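PDB 5HC8: prenyltransference for protein from Lavandula lanata, which catalyses the head-to-middle joining of two dimethylallyl diphosphate units into lavandulyl diphosphate, using a fold of the cis-prenyltransferase (undecaprenyl diphosphate synthase) family. Local coordinates for residues Thr12-Ala17 against Gly56-Thr61; Gln103-Gly108 against Gly133-Leu138. One frame throughout, in Å; residues are numbered along the deposited sequence.

Overall arrangement
Contacts 1 and 2 are two strand pairings of one six-stranded parallel sheet, their centres about 11 Å apart. Strand 59-65 of contact 1 lies directly beside strand 135-140 of contact 2, and two probable hydrogen bonds join them, Leu60 N to His135 O and Leu60 O to Ile137 N, each 2.9 Å long. The four segments therefore run 103-108, 133-138, 56-61, 12-17 across the sheet. Strands 15-19 and 59-65 lead on to Ile19, Ile20 and Ala64, which line the substrate pocket. The Thr61 side chain is about 10 Å from the bound 3-methylbut-3-enylsulfanyl(phosphonooxy)phosphinic acid, which resembles a prenyl diphosphate, and that of Leu138 about 8 Å from the 2-methylbuta-1,3-diene.

Contact 1. Residues Thr12-Ala17 against Gly56-Thr61; sequences TPNHVA and GIKLLT
Two neighbouring parallel strands, 15-17 and 59-61, meet here, and their most distinctive pair is His15 with Leu59. Leu59 CD2 sits over the centre of the imidazole, 3.4 Å from its centroid and 2° off the ring normal, a nearly ideal CH-pi contact. His15 reaches this methyl because its CG lies anti to the backbone N (chi1 179°), which lays the ring alongside the leucine. The same ring stretches two residues up the partner strand, where NE2 hydrogen-bonds Thr61 OG1 at 3.0 Å; ND1 makes a weak bond to Phe185 O. Both ring nitrogens thus have partners in a buried place, and an alanine here would probably leave the Thr61 hydroxyl without this mate and Leu59 CD2 without the ring it packs on. This is the central strand pair of the parallel sheet of the undecaprenyl diphosphate synthase family; the 38 residues between its segments are mostly helical. The ladder opens with Asn14 O shared between Leu59 N at 2.8 Å and, weakly, Lys58 N; Val16 N then donates to Leu59 O, and Thr61 N to Val16 O. Val16 and Leu60 lie on the face away from His15. There Leu60 CD1 comes within 4.0 Å of Val16 CB, while Val16 crosses Ile57 at about a right angle, CG2 to CD1 3.8 Å; these branched apolar chains suit a face packed by helix 34-54. Just before the strands, Lys58 lies alongside Asn14, with a weak NZ to OD1 bond. Gly56, its positive phi closing a Schellman motif, starts the short link to strand 59-65.

Contact 2. Residues Gln103-Gly108 against Gly133-Leu138; sequences QFSAIG and GMHFIL. With SO4 (sulfate ion), chain E.
His135 swings its CG to the side opposite the backbone N (chi1 -160°), while Ser105 holds OG anti to its carbonyl carbon (chi1 -55°), and OG and His135 NE2 share a hydrogen bond of 2.8 Å in the plane of the imidazole. At another point of that edge, ND1 donates to O1 of a sulfate at 2.8 Å in a nearly straight bond; the ion, also bound by Lys184 N, is probably from the crystallisation liquor. In this crystal the two bonds hold the ring's rotation, and Ile137 CG1 lies above one face, toward its rim. Ile137 CG2 meets Ile107 CG1 at 3.6 Å. Gln103, long enough to reach the loop before the strand, gives an amide N-H from NE2 to Gly133 O at 2.8 Å, the acceptor lying almost in the amide plane. On the other face of the sheet, Phe104 directs its edge at the face of Phe136 in an offset edge-to-face stack, centroids 5.7 Å apart and planes at 63°. The parallel ladder runs from Gln103 N-Met134 O to Ile107 N-Leu138 O. Helix 115-128 connects the strands as a beta-alpha-beta crossover and packs on Phe104 and Ala106; helix 34-54 packs on Phe136 and Leu138, and strand 59-65 flanks strand 135-140.

Contact 1. Residues Thr12-Ala17 against Gly56-Thr61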
# COMPACT_ATOMS: atom_id res chain seq x y z
N THR A 12 -13.41 0.51 17.54
CA THR A 12 -12.96 -0.87 17.37
C THR A 12 -12.93 -1.15 15.87
O THR A 12 -13.95 -1.04 15.22
CB THR A 12 -13.95 -1.85 17.98
OG1 THR A 12 -13.95 -1.72 19.39
CG2 THR A 12 -13.54 -3.28 17.66
N PRO A 13 -11.77 -1.53 15.33
CA PRO A 13 -11.68 -1.79 13.88
C PRO A 13 -12.63 -2.93 13.44
O PRO A 13 -12.69 -3.97 14.08
CB PRO A 13 -10.21 -2.18 13.67
CG PRO A 13 -9.63 -2.39 15.03
CD PRO A 13 -10.50 -1.68 16.03
N ASN A 14 -13.26 -2.81 12.29
CA ASN A 14 -13.97 -3.91 11.73
C ASN A 14 -12.99 -5.02 11.26
O ASN A 14 -13.22 -6.22 11.52
CB ASN A 14 -14.83 -3.49 10.54
CG ASN A 14 -16.00 -2.63 10.96
OD1 ASN A 14 -16.55 -2.82 12.03
ND2 ASN A 14 -16.31 -1.65 10.17
N HIS A 15 -11.98 -4.61 10.51
CA HIS A 15 -11.04 -5.59 9.90
C HIS A 15 -9.65 -5.28 10.39
O HIS A 15 -9.16 -4.14 10.21
CB HIS A 15 -11.14 -5.47 8.37
CG HIS A 15 -10.24 -6.36 7.59
ND1 HIS A 15 -10.20 -6.32 6.19
CD2 HIS A 15 -9.34 -7.29 7.96
CE1 HIS A 15 -9.31 -7.20 5.75
NE2 HIS A 15 -8.81 -7.82 6.80
N VAL A 16 -9.02 -6.29 11.02
CA VAL A 16 -7.59 -6.20 11.40
C VAL A 16 -6.81 -7.23 10.60
O VAL A 16 -7.25 -8.41 10.54
CB VAL A 16 -7.38 -6.42 12.95
CG1 VAL A 16 -5.87 -6.40 13.33
CG2 VAL A 16 -8.12 -5.33 13.72
N ALA A 17 -5.66 -6.82 10.01
CA ALA A 17 -4.82 -7.73 9.29
C ALA A 17 -3.46 -7.75 9.85
O ALA A 17 -2.92 -6.72 10.22
CB ALA A 17 -4.74 -7.39 7.78
N GLY A 56 -14.51 -7.98 19.72
CA GLY A 56 -15.54 -7.49 18.84
C GLY A 56 -15.03 -7.10 17.47
O GLY A 56 -15.73 -6.43 16.72
N ILE A 57 -13.83 -7.51 17.11
CA ILE A 57 -13.37 -7.34 15.73
C ILE A 57 -14.22 -8.29 14.82
O ILE A 57 -14.54 -9.38 15.19
CB ILE A 57 -11.88 -7.64 15.66
CG1 ILE A 57 -11.07 -6.55 16.40
CG2 ILE A 57 -11.40 -7.81 14.19
CD1 ILE A 57 -9.68 -7.00 16.72
N LYS A 58 -14.60 -7.82 13.67
CA LYS A 58 -15.48 -8.53 12.78
C LYS A 58 -14.73 -9.39 11.78
O LYS A 58 -15.20 -10.43 11.42
CB LYS A 58 -16.39 -7.57 12.06
CG LYS A 58 -17.37 -6.89 13.03
CD LYS A 58 -18.18 -5.86 12.30
CE LYS A 58 -19.17 -5.16 13.24
NZ LYS A 58 -19.63 -3.89 12.60
N LEU A 59 -13.55 -8.97 11.38
CA LEU A 59 -12.70 -9.80 10.55
C LEU A 59 -11.24 -9.68 10.95
O LEU A 59 -10.72 -8.59 11.08
CB LEU A 59 -12.98 -9.39 9.07
CG LEU A 59 -11.85 -9.87 8.13
CD1 LEU A 59 -11.81 -11.36 8.09
CD2 LEU A 59 -12.10 -9.25 6.77
N LEU A 60 -10.60 -10.82 11.18
CA LEU A 60 -9.15 -10.89 11.41
C LEU A 60 -8.53 -11.66 10.25
O LEU A 60 -8.93 -12.81 9.98
CB LEU A 60 -8.83 -11.69 12.61
CG LEU A 60 -7.32 -11.71 12.95
CD1 LEU A 60 -6.87 -10.33 13.45
CD2 LEU A 60 -6.99 -12.78 13.95
N THR A 61 -7.63 -11.02 9.54
CA THR A 61 -6.85 -11.69 8.48
C THR A 61 -5.42 -11.92 8.91
O THR A 61 -4.76 -10.98 9.39
CB THR A 61 -6.86 -10.85 7.21
OG1 THR A 61 -8.19 -10.75 6.70
CG2 THR A 61 -5.99 -11.50 6.14

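Contact 2. Residues Gln103-Gly108 against Gly133-Leu138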
# COMPACT_ATOMS: atom_id res chain seq x y z
N GLN A 103 -16.08 -17.98 11.78
CA GLN A 103 -16.20 -18.35 10.41
C GLN A 103 -14.82 -18.31 9.77
O GLN A 103 -14.14 -17.28 9.87
CB GLN A 103 -17.09 -17.39 9.70
CG GLN A 103 -18.46 -17.24 10.33
CD GLN A 103 -19.27 -16.13 9.66
OE1 GLN A 103 -19.72 -16.30 8.53
NE2 GLN A 103 -19.43 -14.98 10.34
N PHE A 104 -14.43 -19.43 9.10
CA PHE A 104 -13.10 -19.59 8.53
C PHE A 104 -13.13 -19.54 7.02
O PHE A 104 -13.96 -20.16 6.40
CB PHE A 104 -12.41 -20.87 8.99
CG PHE A 104 -11.13 -21.09 8.23
CD1 PHE A 104 -9.98 -20.45 8.61
CD2 PHE A 104 -11.13 -21.85 7.07
CE1 PHE A 104 -8.81 -20.59 7.89
CE2 PHE A 104 -9.97 -21.99 6.33
CZ PHE A 104 -8.81 -21.35 6.74
N SER A 105 -12.28 -18.71 6.40
CA SER A 105 -12.06 -18.73 4.97
C SER A 105 -10.57 -18.65 4.70
O SER A 105 -9.83 -18.17 5.53
CB SER A 105 -12.68 -17.57 4.26
OG SER A 105 -14.03 -17.41 4.49
N ALA A 106 -10.15 -19.16 3.55
CA ALA A 106 -8.81 -18.94 3.08
C ALA A 106 -8.92 -18.19 1.77
O ALA A 106 -9.91 -18.38 0.96
CB ALA A 106 -7.98 -20.23 2.94
N ILE A 107 -7.98 -17.25 1.60
CA ILE A 107 -7.85 -16.52 0.32
C ILE A 107 -6.44 -16.73 -0.24
O ILE A 107 -5.49 -16.90 0.51
CB ILE A 107 -8.20 -15.04 0.40
CG1 ILE A 107 -7.22 -14.26 1.28
CG2 ILE A 107 -9.66 -14.89 0.85
CD1 ILE A 107 -7.51 -12.75 1.25
N GLY A 108 -6.36 -16.72 -1.56
CA GLY A 108 -5.11 -16.83 -2.29
C GLY A 108 -5.23 -17.82 -3.44
O GLY A 108 -6.32 -18.31 -3.72
N GLY A 133 -20.01 -15.97 14.03
CA GLY A 133 -19.06 -15.20 14.82
C GLY A 133 -18.05 -14.47 13.93
O GLY A 133 -18.30 -14.21 12.77
N MET A 134 -16.90 -14.13 14.50
CA MET A 134 -15.95 -13.31 13.79
C MET A 134 -15.48 -14.13 12.63
O MET A 134 -15.23 -15.31 12.76
CB MET A 134 -14.78 -12.94 14.69
CG MET A 134 -13.68 -12.07 14.06
SD MET A 134 -12.26 -11.86 15.12
CE MET A 134 -11.36 -13.36 14.84
N HIS A 135 -15.30 -13.46 11.51
CA HIS A 135 -14.64 -14.04 10.36
C HIS A 135 -13.09 -14.03 10.59
O HIS A 135 -12.51 -13.03 11.07
CB HIS A 135 -15.07 -13.22 9.14
CG HIS A 135 -14.89 -13.88 7.81
ND1 HIS A 135 -15.30 -13.26 6.65
CD2 HIS A 135 -14.38 -15.07 7.44
CE1 HIS A 135 -15.04 -14.05 5.63
NE2 HIS A 135 -14.47 -15.15 6.08
N PHE A 136 -12.45 -15.17 10.26
CA PHE A 136 -11.01 -15.34 10.26
C PHE A 136 -10.59 -15.75 8.86
O PHE A 136 -11.02 -16.78 8.34
CB PHE A 136 -10.62 -16.45 11.22
CG PHE A 136 -9.19 -16.89 11.12
CD1 PHE A 136 -8.14 -15.97 10.82
CD2 PHE A 136 -8.85 -18.24 11.24
CE1 PHE A 136 -6.82 -16.40 10.70
CE2 PHE A 136 -7.51 -18.67 11.13
CZ PHE A 136 -6.50 -17.75 10.88
N ILE A 137 -9.81 -14.89 8.18
CA ILE A 137 -9.25 -15.23 6.86
C ILE A 137 -7.77 -15.59 7.02
O ILE A 137 -6.97 -14.84 7.63
CB ILE A 137 -9.39 -14.09 5.87
CG1 ILE A 137 -10.86 -13.92 5.52
CG2 ILE A 137 -8.60 -14.35 4.55
CD1 ILE A 137 -11.20 -12.65 4.76
N LEU A 138 -7.40 -16.76 6.50
CA LEU A 138 -6.02 -17.16 6.36
C LEU A 138 -5.68 -16.88 4.89
O LEU A 138 -6.24 -17.47 4.01
CB LEU A 138 -5.79 -18.61 6.74
CG LEU A 138 -4.34 -19.07 6.60
CD1 LEU A 138 -3.36 -18.42 7.56
CD2 LEU A 138 -4.30 -20.57 6.74
S SO4 E . -17.97 -10.78 6.64
O1 SO4 E . -16.46 -10.71 6.83
O2 SO4 E . -18.60 -10.03 5.48
O3 SO4 E . -18.43 -12.20 6.46
O4 SO4 E . -18.53 -10.26 7.93